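Side-chain contacts in response regulator aspartate phosphatase I (Bacillus subtilis subsp. subtilis, PDB 4I1A), which dephosphorylates the sporulation phosphotransferase Spo0F, and activates expression, excision and transfer of the mobile element ICEBs1 by inactivating its repressor ImmR: residues Ile292-Lys295 and Tyr301-Lys304; Leu249-Phe254 and Thr263-Thr268; Tyr271-Ala274 and Asn280-Leu283; Glu309-Ser314 and Ile342-Tyr347; Phe305-Gly310 and Lys322-Tyr327. All blocks are in the same frame, centred on the assembly; numbering follows the deposited sequence.

Interaction 1: residues Ile292-Lys295 and Tyr301-Lys304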
# COMPACT_ATOMS: atom_id res chain seq x y z
N ILE A 292 -8.11 -0.51 -18.06
CA ILE A 292 -6.70 -0.23 -17.84
C ILE A 292 -5.98 -1.43 -17.22
O ILE A 292 -4.84 -1.72 -17.57
CB ILE A 292 -6.51 1.06 -17.01
CG1 ILE A 292 -7.01 2.25 -17.85
CG2 ILE A 292 -5.04 1.26 -16.61
CD1 ILE A 292 -6.62 3.61 -17.32
N ALA A 293 -6.67 -2.15 -16.34
CA ALA A 293 -6.11 -3.35 -15.72
C ALA A 293 -5.87 -4.45 -16.75
O ALA A 293 -4.83 -5.12 -16.72
CB ALA A 293 -7.02 -3.86 -14.62
N ASP A 294 -6.83 -4.64 -17.64
CA ASP A 294 -6.72 -5.70 -18.64
C ASP A 294 -5.61 -5.43 -19.66
O ASP A 294 -4.88 -6.34 -20.03
CB ASP A 294 -8.07 -5.92 -19.35
CG ASP A 294 -8.81 -7.15 -18.83
OD1 ASP A 294 -8.47 -8.28 -19.27
OD2 ASP A 294 -9.74 -7.00 -18.00
N LYS A 295 -5.48 -4.19 -20.10
CA LYS A 295 -4.56 -3.89 -21.19
C LYS A 295 -3.12 -3.67 -20.70
O LYS A 295 -2.18 -3.61 -21.49
CB LYS A 295 -5.06 -2.72 -22.05
CG LYS A 295 -4.61 -1.33 -21.61
CD LYS A 295 -4.99 -0.31 -22.68
CE LYS A 295 -4.37 1.05 -22.41
NZ LYS A 295 -4.11 1.77 -23.70
N TYR A 301 -5.37 -6.65 -10.44
CA TYR A 301 -6.48 -5.72 -10.33
C TYR A 301 -7.67 -6.17 -11.18
O TYR A 301 -8.83 -5.87 -10.88
CB TYR A 301 -6.05 -4.27 -10.59
CG TYR A 301 -5.51 -3.67 -9.32
CD1 TYR A 301 -6.37 -3.13 -8.37
CD2 TYR A 301 -4.16 -3.70 -9.03
CE1 TYR A 301 -5.89 -2.61 -7.18
CE2 TYR A 301 -3.66 -3.20 -7.86
CZ TYR A 301 -4.53 -2.65 -6.94
OH TYR A 301 -4.02 -2.14 -5.77
N SER A 302 -7.36 -6.93 -12.22
CA SER A 302 -8.39 -7.57 -13.03
C SER A 302 -9.25 -8.48 -12.15
O SER A 302 -10.47 -8.43 -12.21
CB SER A 302 -7.74 -8.35 -14.18
OG SER A 302 -8.71 -9.07 -14.91
N ALA A 303 -8.61 -9.29 -11.31
CA ALA A 303 -9.33 -10.11 -10.34
C ALA A 303 -10.04 -9.24 -9.30
O ALA A 303 -11.18 -9.52 -8.89
CB ALA A 303 -8.38 -11.10 -9.67
N LYS A 304 -9.39 -8.16 -8.88
CA LYS A 304 -10.01 -7.29 -7.90
C LYS A 304 -11.25 -6.56 -8.44
O LYS A 304 -12.26 -6.47 -7.75
CB LYS A 304 -8.98 -6.33 -7.28
CG LYS A 304 -8.01 -7.04 -6.33
CD LYS A 304 -6.82 -6.16 -5.95
CE LYS A 304 -6.01 -6.84 -4.84
NZ LYS A 304 -4.68 -6.22 -4.62
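Ser302, which faces Ala293 and Asp294 of the preceding helix, gives its backbone oxygen to Lys306 NZ in a hydrogen bond, one turn further along its own helix. No hydrogen bond spans the two segments themselves. The nearest polar approach is Asp294 OD2 to Ser302 OG, and at 3.9 Å it is too long to count as one. The carboxylate of Asp294 swings closer to the other helix than its CB direction alone would bring it. The firmer contact is made by Ala293. Its methyl points at the opposing backbone, with CB 3.9 Å from Ser302 N and 4.2 Å from Tyr301 CB. Such a small side chain lets the helices come close, the CA atoms of Ala293 and Ser302 lying 5.5 Å apart. The Tyr301 side chain leads away, its CB against Thr263 and its hydroxyl end against Lys264 of helix 261-275. Both segments lie in the predicted fifth TPR, near the turn between helices 279-295 and 299-313. The chemistry is a methyl-on-backbone contact, so van der Waals contact between the methyl and the backbone, not a cross-helix polar bond, is probably what this junction contributes.

Interaction 2: residues Leu249-Phe254 and Thr263-Thr268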
# COMPACT_ATOMS: atom_id res chain seq x y z
N LEU A 249 -7.73 13.86 -7.44
CA LEU A 249 -6.57 14.72 -7.58
C LEU A 249 -5.37 13.86 -7.97
O LEU A 249 -4.57 14.25 -8.82
CB LEU A 249 -6.29 15.49 -6.29
CG LEU A 249 -7.24 16.64 -5.96
CD1 LEU A 249 -6.82 17.39 -4.69
CD2 LEU A 249 -7.36 17.60 -7.14
N ALA A 250 -5.29 12.69 -7.36
CA ALA A 250 -4.25 11.72 -7.70
C ALA A 250 -4.46 11.25 -9.13
O ALA A 250 -3.52 11.14 -9.91
CB ALA A 250 -4.29 10.55 -6.75
N LEU A 251 -5.71 10.97 -9.46
CA LEU A 251 -6.11 10.48 -10.76
C LEU A 251 -5.71 11.42 -11.89
O LEU A 251 -5.25 10.97 -12.94
CB LEU A 251 -7.63 10.26 -10.78
CG LEU A 251 -8.22 9.44 -11.93
CD1 LEU A 251 -7.60 8.05 -11.91
CD2 LEU A 251 -9.75 9.37 -11.83
N GLU A 252 -5.89 12.73 -11.67
CA GLU A 252 -5.57 13.74 -12.68
C GLU A 252 -4.12 13.65 -13.10
O GLU A 252 -3.79 13.78 -14.29
CB GLU A 252 -5.80 15.16 -12.13
CG GLU A 252 -7.24 15.52 -11.81
CD GLU A 252 -7.34 16.88 -11.12
OE1 GLU A 252 -8.34 17.11 -10.40
OE2 GLU A 252 -6.43 17.72 -11.30
N ILE A 253 -3.25 13.44 -12.12
CA ILE A 253 -1.81 13.39 -12.35
C ILE A 253 -1.39 12.06 -12.98
O ILE A 253 -0.64 12.03 -13.96
CB ILE A 253 -1.04 13.64 -11.03
CG1 ILE A 253 -1.21 15.09 -10.59
CG2 ILE A 253 0.44 13.29 -11.18
CD1 ILE A 253 -0.95 15.32 -9.11
N PHE A 254 -1.89 10.97 -12.42
CA PHE A 254 -1.55 9.62 -12.88
C PHE A 254 -2.02 9.35 -14.31
O PHE A 254 -1.34 8.64 -15.06
CB PHE A 254 -2.14 8.56 -11.95
CG PHE A 254 -1.42 8.42 -10.63
CD1 PHE A 254 -0.07 8.74 -10.52
CD2 PHE A 254 -2.10 7.97 -9.51
CE1 PHE A 254 0.59 8.61 -9.30
CE2 PHE A 254 -1.45 7.83 -8.29
CZ PHE A 254 -0.10 8.15 -8.18
N THR A 263 -4.20 2.32 -11.97
CA THR A 263 -5.18 1.26 -11.83
C THR A 263 -5.71 1.16 -10.39
O THR A 263 -6.92 1.04 -10.16
CB THR A 263 -4.61 -0.10 -12.28
OG1 THR A 263 -4.15 0.00 -13.64
CG2 THR A 263 -5.67 -1.17 -12.19
N LYS A 264 -4.79 1.21 -9.43
CA LYS A 264 -5.11 1.08 -8.02
C LYS A 264 -5.96 2.26 -7.53
O LYS A 264 -6.89 2.09 -6.73
CB LYS A 264 -3.80 0.98 -7.23
CG LYS A 264 -3.91 1.28 -5.76
CD LYS A 264 -2.64 0.91 -5.01
CE LYS A 264 -2.89 0.90 -3.50
NZ LYS A 264 -1.65 0.75 -2.68
N THR A 265 -5.64 3.45 -8.02
CA THR A 265 -6.41 4.65 -7.74
C THR A 265 -7.84 4.56 -8.30
O THR A 265 -8.79 4.98 -7.64
CB THR A 265 -5.68 5.88 -8.35
OG1 THR A 265 -4.35 5.93 -7.85
CG2 THR A 265 -6.40 7.19 -8.05
N LEU A 266 -7.99 4.04 -9.52
CA LEU A 266 -9.33 3.90 -10.10
C LEU A 266 -10.10 2.82 -9.35
O LEU A 266 -11.32 2.91 -9.16
CB LEU A 266 -9.27 3.56 -11.59
CG LEU A 266 -8.95 4.75 -12.50
CD1 LEU A 266 -8.38 4.27 -13.84
CD2 LEU A 266 -10.21 5.63 -12.71
N PHE A 267 -9.38 1.81 -8.91
CA PHE A 267 -10.02 0.74 -8.18
C PHE A 267 -10.60 1.28 -6.87
O PHE A 267 -11.79 1.09 -6.57
CB PHE A 267 -9.05 -0.41 -7.92
CG PHE A 267 -9.62 -1.48 -7.03
CD1 PHE A 267 -10.38 -2.51 -7.57
CD2 PHE A 267 -9.44 -1.43 -5.64
CE1 PHE A 267 -10.93 -3.48 -6.75
CE2 PHE A 267 -10.00 -2.40 -4.82
CZ PHE A 267 -10.74 -3.43 -5.38
N THR A 268 -9.75 1.95 -6.11
CA THR A 268 -10.12 2.52 -4.81
C THR A 268 -11.25 3.54 -4.97
O THR A 268 -12.19 3.57 -4.18
CB THR A 268 -8.90 3.19 -4.13
OG1 THR A 268 -7.78 2.29 -4.20
CG2 THR A 268 -9.18 3.53 -2.65
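Leu251 and Leu266 form the tight part of this contact, their side chains crossing almost perpendicularly. Leu251 CD1 is 3.6 Å from Leu266 CG and equally near its CD2, while Leu251 CD2 lies 3.9 Å from Leu266 CD2. Leu251 reaches this position because its CG is anti to the backbone nitrogen (chi1 -166°), which carries the branch toward the opposing helix. Tyr285 of helix 279-295 touches both leucines.

Thr265 fills the neighbouring space with two unlike branches. Its CG2 lies against the first helix more loosely, 4.1 Å from both Leu251 N and Leu251 CD1 and 4.2 Å from Ala250 CB. Its OG1 approaches the edge of the Phe254 ring, near the ring plane, 3.5 Å from CD2, and is hydrogen-bonded to the carbonyl of Phe261 one turn back. An alanine in place of Thr265 is likely to leave a gap beside Ala250 and Leu251 and to deprive Phe261 O of its hydroxyl partner.

Toward the more exposed flank, Thr268 turns to its own helix: its OG1 donates to Lys264 O over 2.7 Å, from the opposite face of that carbonyl to Thr268 N. The segment axes pass 9.7 Å apart at 150°, the near-antiparallel pairing of consecutive helices in a TPR array. With all five touching residues buried and the threonine hydroxyl satisfied within its own helix, the interface is apolar, with the oxygen probably meeting the weakly positive ring edge.

Interaction 3: residues Tyr271-Ala274 and Asn280-Leu283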
# COMPACT_ATOMS: atom_id res chain seq x y z
N TYR A 271 -14.50 1.64 -5.65
CA TYR A 271 -15.00 1.02 -4.44
C TYR A 271 -15.61 2.05 -3.49
O TYR A 271 -16.71 1.85 -2.97
CB TYR A 271 -13.87 0.24 -3.75
CG TYR A 271 -14.37 -0.83 -2.82
CD1 TYR A 271 -15.73 -1.09 -2.68
CD2 TYR A 271 -13.47 -1.60 -2.09
CE1 TYR A 271 -16.18 -2.08 -1.82
CE2 TYR A 271 -13.91 -2.58 -1.23
CZ TYR A 271 -15.26 -2.82 -1.10
OH TYR A 271 -15.67 -3.80 -0.24
N VAL A 272 -14.90 3.16 -3.28
CA VAL A 272 -15.37 4.24 -2.42
C VAL A 272 -16.77 4.74 -2.84
O VAL A 272 -17.65 4.95 -2.00
CB VAL A 272 -14.35 5.41 -2.38
CG1 VAL A 272 -15.01 6.71 -1.96
CG2 VAL A 272 -13.21 5.06 -1.46
N GLU A 273 -16.97 4.91 -4.14
CA GLU A 273 -18.24 5.41 -4.65
C GLU A 273 -19.36 4.38 -4.50
O GLU A 273 -20.51 4.73 -4.23
CB GLU A 273 -18.10 5.85 -6.11
CG GLU A 273 -17.24 7.10 -6.30
CD GLU A 273 -17.87 8.33 -5.66
OE1 GLU A 273 -19.11 8.44 -5.68
OE2 GLU A 273 -17.13 9.19 -5.13
N ALA A 274 -19.01 3.12 -4.69
CA ALA A 274 -19.94 2.02 -4.49
C ALA A 274 -20.40 1.95 -3.02
O ALA A 274 -21.59 1.72 -2.74
CB ALA A 274 -19.30 0.71 -4.91
N ASN A 280 -23.93 4.61 -10.17
CA ASN A 280 -23.77 5.08 -11.54
C ASN A 280 -22.42 5.72 -11.82
O ASN A 280 -21.79 5.43 -12.83
CB ASN A 280 -24.90 6.03 -11.90
CG ASN A 280 -26.20 5.30 -12.10
OD1 ASN A 280 -26.25 4.30 -12.82
ND2 ASN A 280 -27.25 5.77 -11.43
N VAL A 281 -21.97 6.58 -10.92
CA VAL A 281 -20.66 7.19 -11.04
C VAL A 281 -19.55 6.15 -10.83
O VAL A 281 -18.48 6.22 -11.45
CB VAL A 281 -20.52 8.34 -10.02
CG1 VAL A 281 -19.07 8.82 -9.90
CG2 VAL A 281 -21.44 9.49 -10.42
N ALA A 282 -19.82 5.17 -9.98
CA ALA A 282 -18.84 4.15 -9.67
C ALA A 282 -18.62 3.27 -10.89
O ALA A 282 -17.50 2.87 -11.19
CB ALA A 282 -19.30 3.29 -8.45
N LEU A 283 -19.72 3.00 -11.60
CA LEU A 283 -19.70 2.13 -12.78
C LEU A 283 -18.82 2.72 -13.89
O LEU A 283 -18.26 2.01 -14.72
CB LEU A 283 -21.13 1.93 -13.29
CG LEU A 283 -21.34 0.94 -14.42
CD1 LEU A 283 -20.75 -0.41 -14.04
CD2 LEU A 283 -22.83 0.82 -14.77
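Glu273 presses the base of its side chain against Ala282 and sends its carboxylate along the border of the contact. At the start, Glu273 CB lies 3.7 Å from Ala282 CB and 4.0 Å from Ala282 CA, an aliphatic meeting despite the charge at the other end. CG sits beside the backbone nitrogen (chi1 -69°), and a turn about the CB-CG bond (chi2 -64°) folds the chain round instead of extending it, so that CG and CD lead past the methyl contact without joining it. At the tip the two oxygens part. OE1 passes Val281 CG1 at 4.2 Å and is hydrogen-bonded to Asn278 ND2 in the turn between the helices, whereas OE2 bonds to the hydroxyl of Ser244 on helix 240-257. The carboxylate thereby ties the end of helix 261-275 both to the turn that follows and to the helix that precedes it.

Beside this, Ala282 CB also faces the backbone, 3.8 Å from Ala274 N, and it lies 4.4 Å from Ala274 CB. The small Ala282 and Ala274 are consistent with the close approach, 5.2 Å between the CA atoms of Glu273 and Ala282. On a further side, Phe312 of helix 299-313 rests on Ala274. Close alanine packing near a short turn, with a third helix laid alongside, is typical of the stacked antiparallel helices of a TPR superhelix.

Interaction 4: residues Glu309-Ser314 and Ile342-Tyr347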
# COMPACT_ATOMS: atom_id res chain seq x y z
N GLU A 309 -17.33 -6.14 -9.39
CA GLU A 309 -18.34 -6.50 -10.37
C GLU A 309 -19.38 -7.46 -9.80
O GLU A 309 -20.59 -7.27 -10.00
CB GLU A 309 -17.71 -7.12 -11.60
CG GLU A 309 -18.74 -7.38 -12.71
CD GLU A 309 -18.10 -7.99 -13.95
OE1 GLU A 309 -16.86 -8.15 -13.95
OE2 GLU A 309 -18.85 -8.30 -14.91
N GLY A 310 -18.91 -8.49 -9.11
CA GLY A 310 -19.82 -9.48 -8.57
C GLY A 310 -20.64 -8.88 -7.43
O GLY A 310 -21.79 -9.22 -7.24
N LEU A 311 -20.00 -8.00 -6.68
CA LEU A 311 -20.62 -7.28 -5.57
C LEU A 311 -21.64 -6.25 -6.07
O LEU A 311 -22.74 -6.18 -5.55
CB LEU A 311 -19.52 -6.57 -4.77
CG LEU A 311 -19.30 -6.75 -3.27
CD1 LEU A 311 -19.72 -8.10 -2.75
CD2 LEU A 311 -17.84 -6.48 -2.96
N PHE A 312 -21.27 -5.44 -7.07
CA PHE A 312 -22.08 -4.26 -7.39
C PHE A 312 -22.64 -4.14 -8.81
O PHE A 312 -23.69 -3.52 -9.01
CB PHE A 312 -21.29 -2.96 -7.09
CG PHE A 312 -20.80 -2.85 -5.67
CD1 PHE A 312 -21.69 -2.73 -4.61
CD2 PHE A 312 -19.44 -2.86 -5.38
CE1 PHE A 312 -21.24 -2.63 -3.30
CE2 PHE A 312 -18.99 -2.76 -4.08
CZ PHE A 312 -19.90 -2.64 -3.03
N PHE A 313 -21.92 -4.69 -9.79
CA PHE A 313 -22.16 -4.31 -11.19
C PHE A 313 -22.64 -5.43 -12.12
O PHE A 313 -22.59 -5.31 -13.35
CB PHE A 313 -20.89 -3.64 -11.74
CG PHE A 313 -20.47 -2.43 -10.95
CD1 PHE A 313 -21.37 -1.40 -10.70
CD2 PHE A 313 -19.19 -2.35 -10.42
CE1 PHE A 313 -20.98 -0.28 -9.97
CE2 PHE A 313 -18.80 -1.23 -9.67
CZ PHE A 313 -19.68 -0.20 -9.45
N SER A 314 -23.11 -6.52 -11.53
CA SER A 314 -23.76 -7.59 -12.25
C SER A 314 -25.12 -7.69 -11.60
O SER A 314 -25.57 -6.73 -10.96
CB SER A 314 -22.98 -8.90 -12.12
OG SER A 314 -22.42 -9.04 -10.82
N ILE A 342 -13.03 -10.13 4.14
CA ILE A 342 -13.71 -9.52 5.29
C ILE A 342 -14.71 -8.45 4.81
O ILE A 342 -15.85 -8.38 5.29
CB ILE A 342 -12.71 -8.91 6.29
CG1 ILE A 342 -12.00 -10.01 7.08
CG2 ILE A 342 -13.42 -7.90 7.22
CD1 ILE A 342 -10.74 -9.48 7.85
N GLU A 343 -14.28 -7.63 3.86
CA GLU A 343 -15.16 -6.61 3.29
C GLU A 343 -16.38 -7.25 2.64
O GLU A 343 -17.51 -6.76 2.78
CB GLU A 343 -14.42 -5.77 2.26
CG GLU A 343 -13.28 -4.96 2.85
CD GLU A 343 -13.48 -3.48 2.65
OE1 GLU A 343 -12.51 -2.79 2.27
OE2 GLU A 343 -14.63 -3.01 2.86
N VAL A 344 -16.15 -8.36 1.95
CA VAL A 344 -17.22 -9.09 1.30
C VAL A 344 -18.14 -9.73 2.34
O VAL A 344 -19.38 -9.68 2.21
CB VAL A 344 -16.66 -10.16 0.31
CG1 VAL A 344 -17.79 -11.00 -0.25
CG2 VAL A 344 -15.92 -9.46 -0.82
N ALA A 345 -17.54 -10.32 3.37
CA ALA A 345 -18.30 -10.88 4.48
C ALA A 345 -19.12 -9.81 5.19
O ALA A 345 -20.28 -10.08 5.54
CB ALA A 345 -17.38 -11.57 5.47
N ASP A 346 -18.54 -8.62 5.42
CA ASP A 346 -19.29 -7.55 6.10
C ASP A 346 -20.52 -7.15 5.29
O ASP A 346 -21.63 -7.02 5.81
CB ASP A 346 -18.42 -6.32 6.38
CG ASP A 346 -17.36 -6.56 7.44
OD1 ASP A 346 -17.41 -7.62 8.11
OD2 ASP A 346 -16.48 -5.69 7.60
N TYR A 347 -20.29 -6.97 4.00
CA TYR A 347 -21.33 -6.58 3.06
C TYR A 347 -22.52 -7.55 3.05
O TYR A 347 -23.67 -7.12 3.06
CB TYR A 347 -20.71 -6.42 1.66
CG TYR A 347 -21.73 -6.20 0.57
CD1 TYR A 347 -22.36 -7.27 -0.06
CD2 TYR A 347 -22.09 -4.91 0.19
CE1 TYR A 347 -23.30 -7.06 -1.05
CE2 TYR A 347 -23.04 -4.70 -0.79
CZ TYR A 347 -23.64 -5.77 -1.41
OH TYR A 347 -24.58 -5.56 -2.41
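The aliphatic-on-ring contact is made by Leu311 and Tyr347, their side chains sliding past each other in opposite directions. Leu311 CG lies over one face of the tyrosine ring, and its CD1 comes to 3.9 Å from Tyr347 CD1. The aliphatic pair is formed by the other methyl, Leu311 CD2, which meets Val344 CG2 at 4.1 Å. Tyr347 reaches across because its CG is anti to the backbone nitrogen (chi1 173°), which brings the ring up to both Leu311 and Phe312.

The aromatic component is the pair Phe312 and Tyr347. Their centroids are 5.6 Å apart and their planes stand at 86°, with Phe312 CE1 and Tyr347 CE2 the nearest atoms at 3.7 Å. Replacing Tyr347 by an alanine is likely to leave Phe312 CE1 without its aromatic partner and open a gap beside Leu311.

These helices are not sequence neighbours: the segments belong to the predicted TPR 5 and TPR 6, and helix 318-330 lies between them in the chain, its Ile321 touching both Leu311 and Val344. The segment axes stay 11.9 Å apart at 40°, an interval bridged largely by Leu311, Phe312 and Tyr347.

No hydrogen bond crosses between the segments; within the first, Ser314 OG donates to Glu309 O over 2.7 Å from above the carbonyl plane, and Phe313 N also donates to this oxygen (2.9 Å).

Interaction 5: residues Phe305-Gly310 and Lys322-Tyr327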
# COMPACT_ATOMS: atom_id res chain seq x y z
N PHE A 305 -11.16 -6.04 -9.67
CA PHE A 305 -12.36 -5.47 -10.31
C PHE A 305 -13.50 -6.49 -10.43
O PHE A 305 -14.66 -6.15 -10.24
CB PHE A 305 -12.03 -4.83 -11.66
CG PHE A 305 -11.45 -3.45 -11.55
CD1 PHE A 305 -12.24 -2.38 -11.14
CD2 PHE A 305 -10.10 -3.22 -11.80
CE1 PHE A 305 -11.70 -1.10 -11.00
CE2 PHE A 305 -9.56 -1.94 -11.67
CZ PHE A 305 -10.36 -0.88 -11.28
N LYS A 306 -13.15 -7.75 -10.67
CA LYS A 306 -14.15 -8.82 -10.71
C LYS A 306 -14.91 -9.00 -9.39
O LYS A 306 -16.08 -9.40 -9.39
CB LYS A 306 -13.56 -10.15 -11.18
CG LYS A 306 -12.99 -10.12 -12.60
CD LYS A 306 -13.89 -9.34 -13.58
CE LYS A 306 -13.11 -8.76 -14.77
NZ LYS A 306 -12.04 -7.77 -14.37
N ILE A 307 -14.25 -8.70 -8.27
CA ILE A 307 -14.92 -8.74 -6.97
C ILE A 307 -15.95 -7.61 -6.86
O ILE A 307 -17.10 -7.84 -6.47
CB ILE A 307 -13.93 -8.62 -5.78
CG1 ILE A 307 -13.01 -9.85 -5.73
CG2 ILE A 307 -14.70 -8.46 -4.45
CD1 ILE A 307 -11.84 -9.68 -4.73
N LEU A 308 -15.55 -6.40 -7.24
CA LEU A 308 -16.47 -5.28 -7.28
C LEU A 308 -17.64 -5.58 -8.23
O LEU A 308 -18.81 -5.32 -7.91
CB LEU A 308 -15.74 -4.01 -7.73
CG LEU A 308 -14.65 -3.46 -6.81
CD1 LEU A 308 -14.28 -2.06 -7.26
CD2 LEU A 308 -15.05 -3.47 -5.30
N GLU A 309 -17.33 -6.14 -9.39
CA GLU A 309 -18.34 -6.50 -10.37
C GLU A 309 -19.38 -7.46 -9.80
O GLU A 309 -20.59 -7.27 -10.00
CB GLU A 309 -17.71 -7.12 -11.60
CG GLU A 309 -18.74 -7.38 -12.71
CD GLU A 309 -18.10 -7.99 -13.95
OE1 GLU A 309 -16.86 -8.15 -13.95
OE2 GLU A 309 -18.85 -8.30 -14.91
N GLY A 310 -18.91 -8.49 -9.11
CA GLY A 310 -19.82 -9.48 -8.57
C GLY A 310 -20.64 -8.88 -7.43
O GLY A 310 -21.79 -9.22 -7.24
N LYS A 322 -15.99 -15.32 -5.97
CA LYS A 322 -15.32 -16.60 -5.75
C LYS A 322 -14.11 -16.81 -6.67
O LYS A 322 -12.98 -16.98 -6.20
CB LYS A 322 -16.32 -17.74 -5.96
CG LYS A 322 -15.75 -19.13 -5.70
CD LYS A 322 -16.62 -20.22 -6.35
CE LYS A 322 -16.30 -21.59 -5.76
NZ LYS A 322 -17.19 -22.66 -6.27
N ASN A 323 -14.35 -16.82 -7.98
CA ASN A 323 -13.26 -17.05 -8.93
C ASN A 323 -12.13 -16.04 -8.79
O ASN A 323 -10.97 -16.37 -8.95
CB ASN A 323 -13.79 -17.07 -10.36
CG ASN A 323 -14.85 -18.14 -10.57
OD1 ASN A 323 -15.72 -18.01 -11.43
ND2 ASN A 323 -14.79 -19.20 -9.77
N ALA A 324 -12.48 -14.80 -8.47
CA ALA A 324 -11.46 -13.79 -8.27
C ALA A 324 -10.58 -14.13 -7.05
O ALA A 324 -9.35 -13.95 -7.11
CB ALA A 324 -12.10 -12.44 -8.11
N PHE A 325 -11.20 -14.61 -5.96
CA PHE A 325 -10.47 -15.05 -4.77
C PHE A 325 -9.63 -16.28 -5.04
O PHE A 325 -8.54 -16.43 -4.49
CB PHE A 325 -11.40 -15.30 -3.56
CG PHE A 325 -11.77 -14.03 -2.82
CD1 PHE A 325 -10.81 -13.32 -2.11
CD2 PHE A 325 -13.06 -13.53 -2.86
CE1 PHE A 325 -11.14 -12.15 -1.45
CE2 PHE A 325 -13.39 -12.37 -2.20
CZ PHE A 325 -12.43 -11.67 -1.49
N SER A 326 -10.13 -17.16 -5.89
CA SER A 326 -9.33 -18.29 -6.35
C SER A 326 -8.08 -17.76 -7.04
O SER A 326 -6.98 -18.26 -6.79
CB SER A 326 -10.12 -19.16 -7.34
OG SER A 326 -11.14 -19.90 -6.70
N TYR A 327 -8.22 -16.76 -7.91
CA TYR A 327 -7.06 -16.29 -8.64
C TYR A 327 -6.04 -15.71 -7.67
O TYR A 327 -4.85 -16.04 -7.73
CB TYR A 327 -7.38 -15.25 -9.73
CG TYR A 327 -6.10 -14.71 -10.32
CD1 TYR A 327 -5.42 -15.40 -11.32
CD2 TYR A 327 -5.52 -13.54 -9.82
CE1 TYR A 327 -4.22 -14.93 -11.84
CE2 TYR A 327 -4.32 -13.06 -10.33
CZ TYR A 327 -3.68 -13.76 -11.34
OH TYR A 327 -2.49 -13.27 -11.82
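The Phe325 ring receives the end of Ile307 over one face. Ile307 CD1 stands 4.1 Å from the ring centroid and 20° off its normal, which makes this a CH-pi contact; the methyl is displaced toward the rim, with CZ its nearest ring atom at 3.8 Å. The two side chains meet almost perpendicularly. Around the same phenylalanine, Val337, Phe340 and Ser341 of helix 334-351 add further apolar and small neighbours, and Val344 touches both Phe325 and Ile307, so the pair is wedged against a third helix.

Ile307 owes its reach to its extended branch. CG1 lies beside the backbone nitrogen (chi1 -66°) and the chain then continues straight to CD1, which lets CG1 rest on Ala324 while the terminal methyl carries on to the ring. Ile307 CG1 is 3.6 Å from Ala324 CB. That alanine methyl, directed at the facing helix, also meets Lys306 CB at 4.1 Å. Only the root of Lys306 takes part: its chain bends away from helix 318-330 and back along its own helix toward Ser302.

The segment axes run 8.6 Å apart at 163°, a nearly antiparallel pair for which a methyl-sized residue at the centre is well suited. The CA atoms of Lys306 and Ala324 are 6.2 Å apart. No hydrogen bond crosses the interface; its cohesion therefore probably comes from dispersion and the CH-pi contact, while the lysine ammonium is kept to the side.

Overall arrangement
Helix 299-313 serves interactions 1, 4 and 5, facing the preceding helix in interaction 1, the following one in interaction 5 and the next but one in interaction 4; interactions 4 and 5 share Glu309 and Gly310 and meet at Val344. Interactions 2 and 3 use successive parts of helix 261-275. Interactions 2, 3 and 5 are buried, whereas 1 and 4 are only partly so. Small residues bring the backbones together in 1 and 3, near turns, an acidic side chain joining by its carboxylate in 1 and mainly by its CB in 3; the nearest CA atoms lie further apart in 2, 4 and 5, where larger aliphatic and aromatic side chains meet. None has a hydrogen bond directly across its segments.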